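Local coordinates for protein diphosphomevalonate decarboxylase, putative (Trypanosoma brucei, PDB 2HKE) that probably catalyses the ATP-dependent decarboxylation of (R)-5-diphosphomevalonate to isopentenyl diphosphate in the mevalonate pathway, at residues K18-R23 with P211-R216; Q204-T209 with Q252-T257; K226-A231 with A241-L246. The protein carries 1 engineered substitution. One frame throughout, in Å; residues are numbered along the deposited sequence.

Contact 1: residues K18-R23 with P211-R216; sequences KYWGKR and PLMKKR. With SO4 (sulfate ion), chain C.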
loop_
_atom_site.group_PDB
_atom_site.type_symbol
_atom_site.label_atom_id
_atom_site.label_comp_id
_atom_site.label_asym_id
_atom_site.label_seq_id
_atom_site.Cartn_x
_atom_site.Cartn_y
_atom_site.Cartn_z
ATOM N N LYS A 18 -9.004 -5.604 2.826
ATOM C CA LYS A 18 -8.415 -4.680 3.786
ATOM C C LYS A 18 -7.891 -5.206 5.123
ATOM O O LYS A 18 -8.531 -6.016 5.777
ATOM C CB LYS A 18 -9.428 -3.593 4.070
ATOM C CG LYS A 18 -9.981 -2.891 2.807
ATOM C CD LYS A 18 -8.869 -2.133 2.112
ATOM C CE LYS A 18 -9.377 -1.268 0.963
ATOM N NZ LYS A 18 -8.249 -0.488 0.280
ATOM N N TYR A 19 -6.751 -4.651 5.535
ATOM C CA TYR A 19 -6.256 -4.759 6.888
ATOM C C TYR A 19 -6.900 -3.609 7.698
ATOM O O TYR A 19 -6.695 -2.465 7.397
ATOM C CB TYR A 19 -4.739 -4.618 6.871
ATOM C CG TYR A 19 -4.040 -4.254 8.178
ATOM C CD1 TYR A 19 -4.332 -4.930 9.358
ATOM C CD2 TYR A 19 -3.042 -3.275 8.208
ATOM C CE1 TYR A 19 -3.687 -4.600 10.540
ATOM C CE2 TYR A 19 -2.366 -2.963 9.368
ATOM C CZ TYR A 19 -2.703 -3.593 10.526
ATOM O OH TYR A 19 -2.022 -3.296 11.662
ATOM N N TRP A 20 -7.689 -3.933 8.732
ATOM C CA TRP A 20 -8.249 -2.933 9.593
ATOM C C TRP A 20 -8.590 -3.614 10.897
ATOM O O TRP A 20 -9.638 -4.193 11.036
ATOM C CB TRP A 20 -9.468 -2.265 8.963
ATOM C CG TRP A 20 -9.868 -0.984 9.640
ATOM C CD1 TRP A 20 -10.985 -0.763 10.387
ATOM C CD2 TRP A 20 -9.205 0.249 9.527
ATOM N NE1 TRP A 20 -11.021 0.553 10.817
ATOM C CE2 TRP A 20 -9.935 1.194 10.283
ATOM C CE3 TRP A 20 -8.029 0.665 8.889
ATOM C CZ2 TRP A 20 -9.522 2.506 10.414
ATOM C CZ3 TRP A 20 -7.621 1.990 9.054
ATOM C CH2 TRP A 20 -8.371 2.880 9.814
ATOM N N GLY A 21 -7.633 -3.588 11.818
ATOM C CA GLY A 21 -7.753 -4.162 13.129
ATOM C C GLY A 21 -6.651 -5.137 13.511
ATOM O O GLY A 21 -6.347 -6.087 12.749
ATOM N N LYS A 22 -6.095 -4.939 14.704
ATOM C CA LYS A 22 -5.213 -5.902 15.335
ATOM C C LYS A 22 -5.961 -6.732 16.388
ATOM O O LYS A 22 -6.714 -6.178 17.211
ATOM C CB LYS A 22 -4.021 -5.203 15.974
ATOM C CG LYS A 22 -3.179 -4.393 14.968
ATOM C CD LYS A 22 -2.164 -3.534 15.673
ATOM C CE LYS A 22 -1.321 -2.597 14.797
ATOM N NZ LYS A 22 -2.133 -1.622 14.096
ATOM N N ARG A 23 -5.738 -8.036 16.361
ATOM C CA ARG A 23 -6.373 -8.937 17.305
ATOM C C ARG A 23 -5.773 -8.906 18.710
ATOM O O ARG A 23 -4.721 -8.299 18.963
ATOM C CB ARG A 23 -6.400 -10.352 16.733
ATOM C CG ARG A 23 -5.054 -11.033 16.621
ATOM C CD ARG A 23 -5.221 -12.486 16.186
ATOM N NE ARG A 23 -3.998 -13.286 16.246
ATOM C CZ ARG A 23 -3.196 -13.548 15.210
ATOM N NH1 ARG A 23 -3.397 -12.982 14.036
ATOM N NH2 ARG A 23 -2.133 -14.323 15.366
ATOM N N PRO A 211 -20.287 -1.692 14.920
ATOM C CA PRO A 211 -21.039 -2.943 15.004
ATOM C C PRO A 211 -20.781 -3.866 13.845
ATOM O O PRO A 211 -21.237 -4.993 13.873
ATOM C CB PRO A 211 -22.512 -2.473 14.988
ATOM C CG PRO A 211 -22.460 -1.250 14.178
ATOM C CD PRO A 211 -21.186 -0.548 14.684
ATOM N N LEU A 212 -20.036 -3.407 12.830
ATOM C CA LEU A 212 -19.831 -4.201 11.608
ATOM C C LEU A 212 -18.617 -5.143 11.600
ATOM O O LEU A 212 -18.477 -5.998 10.711
ATOM C CB LEU A 212 -19.747 -3.253 10.412
ATOM C CG LEU A 212 -20.942 -2.301 10.297
ATOM C CD1 LEU A 212 -20.724 -1.378 9.144
ATOM C CD2 LEU A 212 -22.243 -3.082 10.189
ATOM N N MET A 213 -17.744 -4.994 12.583
ATOM C CA MET A 213 -16.475 -5.714 12.612
ATOM C C MET A 213 -16.603 -7.212 12.901
ATOM O O MET A 213 -15.893 -8.018 12.321
ATOM C CB MET A 213 -15.511 -5.034 13.582
ATOM C CG MET A 213 -15.041 -3.693 13.054
ATOM S SD MET A 213 -13.933 -3.868 11.690
ATOM C CE MET A 213 -12.465 -4.385 12.628
ATOM N N LYS A 214 -17.529 -7.612 13.780
ATOM C CA LYS A 214 -17.658 -9.019 14.105
ATOM C C LYS A 214 -17.913 -9.941 12.922
ATOM O O LYS A 214 -17.261 -11.012 12.787
ATOM C CB LYS A 214 -18.790 -9.198 15.136
ATOM C CG LYS A 214 -18.926 -10.619 15.712
ATOM C CD LYS A 214 -20.158 -10.658 16.624
ATOM C CE LYS A 214 -20.464 -12.030 17.130
ATOM N NZ LYS A 214 -19.448 -12.434 18.159
ATOM N N LYS A 215 -18.902 -9.568 12.102
ATOM C CA LYS A 215 -19.300 -10.339 10.945
ATOM C C LYS A 215 -18.204 -10.232 9.882
ATOM O O LYS A 215 -17.935 -11.196 9.186
ATOM C CB LYS A 215 -20.612 -9.854 10.341
ATOM C CG LYS A 215 -21.074 -10.730 9.199
ATOM C CD LYS A 215 -22.520 -10.415 8.769
ATOM C CE LYS A 215 -22.553 -9.733 7.406
ATOM N NZ LYS A 215 -22.673 -8.298 7.497
ATOM N N ARG A 216 -17.569 -9.076 9.803
ATOM C CA ARG A 216 -16.441 -8.898 8.833
ATOM C C ARG A 216 -15.328 -9.921 9.068
ATOM O O ARG A 216 -14.869 -10.559 8.132
ATOM C CB ARG A 216 -15.921 -7.472 8.865
ATOM C CG ARG A 216 -14.650 -7.283 8.021
ATOM C CD ARG A 216 -14.179 -5.872 7.967
ATOM N NE ARG A 216 -12.916 -5.860 7.228
ATOM C CZ ARG A 216 -12.787 -6.126 5.932
ATOM N NH1 ARG A 216 -13.841 -6.322 5.143
ATOM N NH2 ARG A 216 -11.561 -6.132 5.408
HETATM S S SO4 C . 0.008 -0.327 11.594
HETATM O O1 SO4 C . -0.510 -0.009 12.910
HETATM O O2 SO4 C . -0.906 0.146 10.581
HETATM O O3 SO4 C . 1.297 0.324 11.391
HETATM O O4 SO4 C . 0.135 -1.779 11.452
HETATM O O HOH W 1 -10.690 -5.715 8.913
#

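Contact 2: residues Q204-T209 with Q252-T257; sequences QQSLKT and QEICAT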
loop_
_atom_site.group_PDB
_atom_site.type_symbol
_atom_site.label_atom_id
_atom_site.label_comp_id
_atom_site.label_asym_id
_atom_site.label_seq_id
_atom_site.Cartn_x
_atom_site.Cartn_y
_atom_site.Cartn_z
ATOM N N GLN A 204 -8.224 0.298 15.848
ATOM C CA GLN A 204 -8.599 -0.310 17.129
ATOM C C GLN A 204 -9.915 0.334 17.652
ATOM O O GLN A 204 -10.712 -0.328 18.278
ATOM C CB GLN A 204 -7.485 -0.177 18.147
ATOM C CG GLN A 204 -6.198 -0.944 17.728
ATOM C CD GLN A 204 -6.490 -2.390 17.304
ATOM O OE1 GLN A 204 -6.670 -2.677 16.116
ATOM N NE2 GLN A 204 -6.625 -3.285 18.272
ATOM N N GLN A 205 -10.134 1.597 17.361
ATOM C CA GLN A 205 -11.399 2.221 17.750
ATOM C C GLN A 205 -12.547 1.555 17.005
ATOM O O GLN A 205 -13.591 1.263 17.565
ATOM C CB GLN A 205 -11.327 3.723 17.512
ATOM C CG GLN A 205 -12.381 4.524 18.273
ATOM C CD GLN A 205 -12.245 4.481 19.804
ATOM O OE1 GLN A 205 -11.204 4.066 20.359
ATOM N NE2 GLN A 205 -13.315 4.926 20.502
ATOM N N SER A 206 -12.347 1.249 15.719
ATOM C CA SER A 206 -13.350 0.475 14.954
ATOM C C SER A 206 -13.584 -0.887 15.548
ATOM O O SER A 206 -14.681 -1.325 15.659
ATOM C CB SER A 206 -12.936 0.321 13.473
ATOM O OG SER A 206 -12.862 1.563 12.819
ATOM N N LEU A 207 -12.530 -1.580 15.939
ATOM C CA LEU A 207 -12.674 -2.892 16.466
ATOM C C LEU A 207 -13.459 -2.845 17.747
ATOM O O LEU A 207 -14.255 -3.741 17.981
ATOM C CB LEU A 207 -11.312 -3.539 16.711
ATOM C CG LEU A 207 -11.258 -5.009 17.045
ATOM C CD1 LEU A 207 -11.959 -5.923 16.017
ATOM C CD2 LEU A 207 -9.722 -5.358 17.126
ATOM N N LYS A 208 -13.234 -1.803 18.550
ATOM C CA LYS A 208 -13.939 -1.615 19.826
ATOM C C LYS A 208 -15.423 -1.239 19.661
ATOM O O LYS A 208 -16.247 -1.647 20.476
ATOM C CB LYS A 208 -13.243 -0.515 20.625
ATOM C CG LYS A 208 -13.661 -0.370 22.094
ATOM C CD LYS A 208 -13.093 0.906 22.669
ATOM C CE LYS A 208 -13.350 1.034 24.185
ATOM N NZ LYS A 208 -12.677 2.267 24.741
ATOM N N THR A 209 -15.750 -0.437 18.651
ATOM C CA THR A 209 -17.034 0.249 18.588
ATOM C C THR A 209 -17.909 0.031 17.360
ATOM O O THR A 209 -19.140 0.184 17.450
ATOM C CB THR A 209 -16.836 1.768 18.784
ATOM O OG1 THR A 209 -16.134 2.326 17.656
ATOM C CG2 THR A 209 -16.032 2.037 20.100
ATOM N N GLN A 252 -15.164 2.026 4.460
ATOM C CA GLN A 252 -15.733 3.359 4.682
ATOM C C GLN A 252 -16.953 3.250 5.642
ATOM O O GLN A 252 -17.129 4.132 6.498
ATOM C CB GLN A 252 -16.089 4.070 3.364
ATOM C CG GLN A 252 -14.825 4.567 2.635
ATOM C CD GLN A 252 -15.073 5.053 1.253
ATOM O OE1 GLN A 252 -16.099 4.708 0.615
ATOM N NE2 GLN A 252 -14.120 5.834 0.739
ATOM N N GLU A 253 -17.742 2.208 5.517
ATOM C CA GLU A 253 -18.903 2.038 6.398
ATOM C C GLU A 253 -18.461 1.715 7.807
ATOM O O GLU A 253 -19.087 2.189 8.795
ATOM C CB GLU A 253 -19.873 0.998 5.856
ATOM C CG GLU A 253 -21.215 1.043 6.596
ATOM C CD GLU A 253 -22.207 -0.056 6.178
ATOM O OE1 GLU A 253 -21.889 -0.858 5.266
ATOM O OE2 GLU A 253 -23.303 -0.130 6.812
ATOM N N ILE A 254 -17.418 0.900 7.933
ATOM C CA ILE A 254 -16.828 0.636 9.247
ATOM C C ILE A 254 -16.392 1.915 9.920
ATOM O O ILE A 254 -16.703 2.150 11.091
ATOM C CB ILE A 254 -15.670 -0.364 9.155
ATOM C CG1 ILE A 254 -16.238 -1.762 8.879
ATOM C CG2 ILE A 254 -14.911 -0.389 10.480
ATOM C CD1 ILE A 254 -15.253 -2.750 8.315
ATOM N N CYS A 255 -15.674 2.750 9.191
ATOM C CA CYS A 255 -15.222 4.024 9.722
ATOM C C CYS A 255 -16.426 4.896 10.126
ATOM O O CYS A 255 -16.406 5.555 11.154
ATOM C CB CYS A 255 -14.324 4.708 8.721
ATOM S SG CYS A 255 -12.665 3.912 8.715
ATOM N N ALA A 256 -17.462 4.910 9.295
ATOM C CA ALA A 256 -18.626 5.772 9.549
ATOM C C ALA A 256 -19.419 5.321 10.782
ATOM O O ALA A 256 -20.092 6.135 11.373
ATOM C CB ALA A 256 -19.561 5.783 8.314
ATOM N N THR A 257 -19.351 4.046 11.134
ATOM C CA THR A 257 -20.054 3.456 12.272
ATOM C C THR A 257 -19.141 3.209 13.493
ATOM O O THR A 257 -19.519 2.531 14.466
ATOM C CB THR A 257 -20.681 2.156 11.867
ATOM O OG1 THR A 257 -19.670 1.248 11.452
ATOM C CG2 THR A 257 -21.704 2.338 10.715
#

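Contact 3: residues K226-A231 with A241-L246; sequences KIASRA and AEIAML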
loop_
_atom_site.group_PDB
_atom_site.type_symbol
_atom_site.label_atom_id
_atom_site.label_comp_id
_atom_site.label_asym_id
_atom_site.label_seq_id
_atom_site.Cartn_x
_atom_site.Cartn_y
_atom_site.Cartn_z
ATOM N N LYS A 226 -11.381 -16.218 -0.440
ATOM C CA LYS A 226 -11.615 -17.351 -1.359
ATOM C C LYS A 226 -12.030 -16.888 -2.748
ATOM O O LYS A 226 -11.494 -17.390 -3.761
ATOM C CB LYS A 226 -12.638 -18.327 -0.769
ATOM C CG LYS A 226 -13.087 -19.448 -1.717
ATOM C CD LYS A 226 -13.997 -20.458 -0.986
ATOM C CE LYS A 226 -14.473 -21.570 -1.944
ATOM N NZ LYS A 226 -15.194 -22.655 -1.178
ATOM N N ILE A 227 -12.947 -15.924 -2.823
ATOM C CA ILE A 227 -13.483 -15.455 -4.103
ATOM C C ILE A 227 -12.364 -14.706 -4.849
ATOM O O ILE A 227 -12.178 -14.896 -6.026
ATOM C CB ILE A 227 -14.684 -14.486 -3.923
ATOM C CG1 ILE A 227 -15.883 -15.215 -3.282
ATOM C CG2 ILE A 227 -15.073 -13.848 -5.251
ATOM C CD1 ILE A 227 -16.941 -14.242 -2.677
ATOM N N ALA A 228 -11.657 -13.814 -4.171
ATOM C CA ALA A 228 -10.540 -13.100 -4.833
ATOM C C ALA A 228 -9.438 -14.036 -5.343
ATOM O O ALA A 228 -8.961 -13.882 -6.460
ATOM C CB ALA A 228 -9.934 -12.012 -3.889
ATOM N N SER A 229 -9.067 -15.019 -4.550
ATOM C CA SER A 229 -8.037 -15.982 -4.931
ATOM C C SER A 229 -8.425 -16.705 -6.234
ATOM O O SER A 229 -7.635 -16.782 -7.157
ATOM C CB SER A 229 -7.812 -16.984 -3.781
ATOM O OG SER A 229 -7.244 -16.318 -2.669
ATOM N N ARG A 230 -9.642 -17.237 -6.271
ATOM C CA ARG A 230 -10.185 -17.862 -7.481
ATOM C C ARG A 230 -10.205 -16.903 -8.645
ATOM O O ARG A 230 -9.810 -17.269 -9.752
ATOM C CB ARG A 230 -11.604 -18.338 -7.184
ATOM C CG ARG A 230 -12.315 -19.016 -8.319
ATOM C CD ARG A 230 -13.656 -19.640 -7.939
ATOM N NE ARG A 230 -14.179 -20.292 -9.154
ATOM C CZ ARG A 230 -15.424 -20.725 -9.359
ATOM N NH1 ARG A 230 -16.362 -20.602 -8.440
ATOM N NH2 ARG A 230 -15.726 -21.295 -10.516
ATOM N N ALA A 231 -10.647 -15.660 -8.414
ATOM C CA ALA A 231 -10.734 -14.672 -9.516
ATOM C C ALA A 231 -9.339 -14.310 -10.045
ATOM O O ALA A 231 -9.177 -14.059 -11.236
ATOM C CB ALA A 231 -11.454 -13.372 -9.040
ATOM N N ALA A 241 -12.801 -6.983 -9.448
ATOM C CA ALA A 241 -13.210 -5.589 -9.334
ATOM C C ALA A 241 -14.363 -5.400 -8.344
ATOM O O ALA A 241 -14.364 -4.469 -7.534
ATOM C CB ALA A 241 -13.602 -5.041 -10.711
ATOM N N GLU A 242 -15.325 -6.284 -8.436
ATOM C CA GLU A 242 -16.446 -6.306 -7.518
ATOM C C GLU A 242 -16.050 -6.490 -6.051
ATOM O O GLU A 242 -16.542 -5.740 -5.179
ATOM C CB GLU A 242 -17.464 -7.397 -7.986
ATOM C CG GLU A 242 -18.163 -7.035 -9.264
ATOM C CD GLU A 242 -18.666 -8.267 -10.067
ATOM O OE1 GLU A 242 -18.711 -9.387 -9.500
ATOM O OE2 GLU A 242 -19.062 -8.086 -11.260
ATOM N N ILE A 243 -15.155 -7.439 -5.785
ATOM C CA ILE A 243 -14.609 -7.647 -4.424
ATOM C C ILE A 243 -13.920 -6.382 -3.968
ATOM O O ILE A 243 -14.092 -5.933 -2.828
ATOM C CB ILE A 243 -13.615 -8.852 -4.356
ATOM C CG1 ILE A 243 -14.373 -10.139 -4.570
ATOM C CG2 ILE A 243 -12.744 -8.833 -3.048
ATOM C CD1 ILE A 243 -15.382 -10.434 -3.444
ATOM N N ALA A 244 -13.075 -5.801 -4.834
ATOM C CA ALA A 244 -12.320 -4.620 -4.396
ATOM C C ALA A 244 -13.260 -3.447 -3.985
ATOM O O ALA A 244 -13.022 -2.722 -3.004
ATOM C CB ALA A 244 -11.356 -4.191 -5.483
ATOM N N MET A 245 -14.339 -3.238 -4.751
ATOM C CA MET A 245 -15.267 -2.156 -4.454
ATOM C C MET A 245 -16.108 -2.487 -3.217
ATOM O O MET A 245 -16.426 -1.603 -2.443
ATOM C CB MET A 245 -16.164 -1.879 -5.658
ATOM C CG MET A 245 -15.354 -1.191 -6.775
ATOM S SD MET A 245 -16.215 -0.668 -8.224
ATOM C CE MET A 245 -16.490 -2.221 -9.057
ATOM N N LEU A 246 -16.459 -3.746 -3.033
ATOM C CA LEU A 246 -17.202 -4.143 -1.814
ATOM C C LEU A 246 -16.361 -3.919 -0.588
ATOM O O LEU A 246 -16.815 -3.394 0.399
ATOM C CB LEU A 246 -17.574 -5.616 -1.864
ATOM C CG LEU A 246 -18.714 -5.969 -2.803
ATOM C CD1 LEU A 246 -18.775 -7.509 -2.981
ATOM C CD2 LEU A 246 -20.022 -5.403 -2.250
#

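Contact 1: residues K18-R23 with P211-R216
Arg216 and Met213 reach from near the start of helix 213-234 to the backbone of the 18-23 loop, joining the C-terminal family region of this GHMP-type fold to the N-terminal one. Arg216 does so at full stretch: CG lies anti to the backbone N (chi1 173°), and the chain runs straight to NE. Its guanidinium arrives edge-on, and NH2 donates to Lys18 O at 3.1 Å. The bond is bent, 137° at the hydrogen, yet the oxygen stays within the guanidinium plane. A second NH of the same edge is used through a water, which accepts from Arg216 NE at 2.8 Å and donates to Trp20 O. One flat group thus holds two carbonyls of the loop, Lys18 O directly and Trp20 O through the water. Its rotation is fixed further by the salt bridge from NH1 to Glu247; Glu247 also bonds Lys18 N.

Met213 works differently. The bend at chi2 brings SD to the edge of the Trp20 indole, 4.5 Å from CD1, and the bend at chi3 turns CE toward Trp20 O. On the indole's polar side, NE1 is held by Ser206 OG. Lys18 CB lies 3.6 Å from Arg216 NH2, before the lysine chain turns off to a salt bridge with Asp293.

Tyr19 and Lys22 face a sulfate ion instead, probably from the crystallisation liquor; an anion held here is consistent with a site for the substrate's diphosphate. Tyr19 OH donates to sulfate O4 at 2.6 Å, near the ring plane, and Lys22 NZ donates to O1 at 2.6 Å and to Tyr19 OH at 3.0 Å. Back at the helix, the Met213 methyl CE ends against the carbonyl of the loop, 3.3 Å from Trp20 O.

Contact 2: residues Q204-T209 with Q252-T257
The C-terminal ends of helices 199-209 and 237-256 meet here, within the C-terminal family region, with Ser206 set against Ile254. The touching is done by one branch: Ile254 CG2, which stands anti to its backbone N, lies 3.7 Å from Ser206 CB and equally 3.7 Å from Ser206 OG. The backbones come close at this point, Ser206 CA to Cys255 CA being 6.6 Å, a closeness that the small Ser206 allows. The serine hydroxyl is not left to the hydrocarbon, since OG is hydrogen-bonded to Thr258 OG1; Thr258 OG1 is also bonded to Ile254 O, tying the serine to the end of the other helix.

Farther along, the two helix ends approach through backbone, Thr209 O lying 3.8 Å from Thr257 O without bonding. Thr209 folds its hydroxyl back onto its own helix, OG1 donating to Gln205 O at 2.8 Å from 43° above the carbonyl plane, as threonines in helices often do, while Thr209 N bonds the same oxygen. Thr257, the first residue to leave helical angles, has OG1 hydrogen-bonded to Ser210 OG. Two helix C-termini are thus packed side by side in the helical part of the GHMP-type C-terminal region.

Contact 3: residues K226-A231 with A241-L246
This is apolar packing inside an antiparallel helical hairpin: helix 213-234 and helix 237-256 are joined by a very short connection and run back along each other in the C-terminal family region of the GHMP-type fold. The second helix also lies against the neighbouring sheet, with Ala241 on Ala289 and Met245 on Tyr290 of strand 288-291, while Ile243 faces the partner helix.

Ile243 carries the contact, and more than half of the 125 Å² buried between the segments belongs to it. Its two branches divide the work. CG2 goes to Ala228, whose CB is 4.3 Å away; Ala228 also touches Ile17, and both Ala228 and Ile243 are buried. The other branch, CG1 with CD1, goes to Ile227. There the chain bends at chi2 (-65°), which turns CD1 to run roughly along the first helix instead of driving it straight across.

The two isoleucines cross obliquely. Ile227 presents its CG2 methyl, anti to the backbone N, and this methyl touches Ile243 CG1 at 3.8 Å and Ile243 CD1 at 3.9 Å. Ile227 CB follows at 4.1 Å from Ile243 CD1. Ile227 is itself exposed, so it forms the outer border of the patch, and it also packs on Thr239 one turn earlier in the second helix. The small Ala228 lets the backbones approach, its CA being 6.8 Å from Ile243 CA. The ethyl ends also meet, Ile227 CD1 lying 4.2 Å from Ile243 CD1.

How the contacts relate
Contacts 1 and 2 touch, their centres 8 Å apart, and their segments alternate along the chain, so the 18-23 loop, helix 199-209, the start of helix 213-234 and the end of helix 237-256 form one packed cluster. Lys22 N to Gln204 OE1 is a probable hydrogen bond between them, and Arg216 packs on Ile254. Contact 3 lies about 17 Å from contact 1 and 22 Å from contact 2, centre to centre, toward the connected ends of the hairpin, later on helix 213-234 and earlier on helix 237-256. It opens after contact 1 closes, between the segments of contact 2. The hairpin thus connects all three, tying the sulfate-binding loop to the C-terminal region.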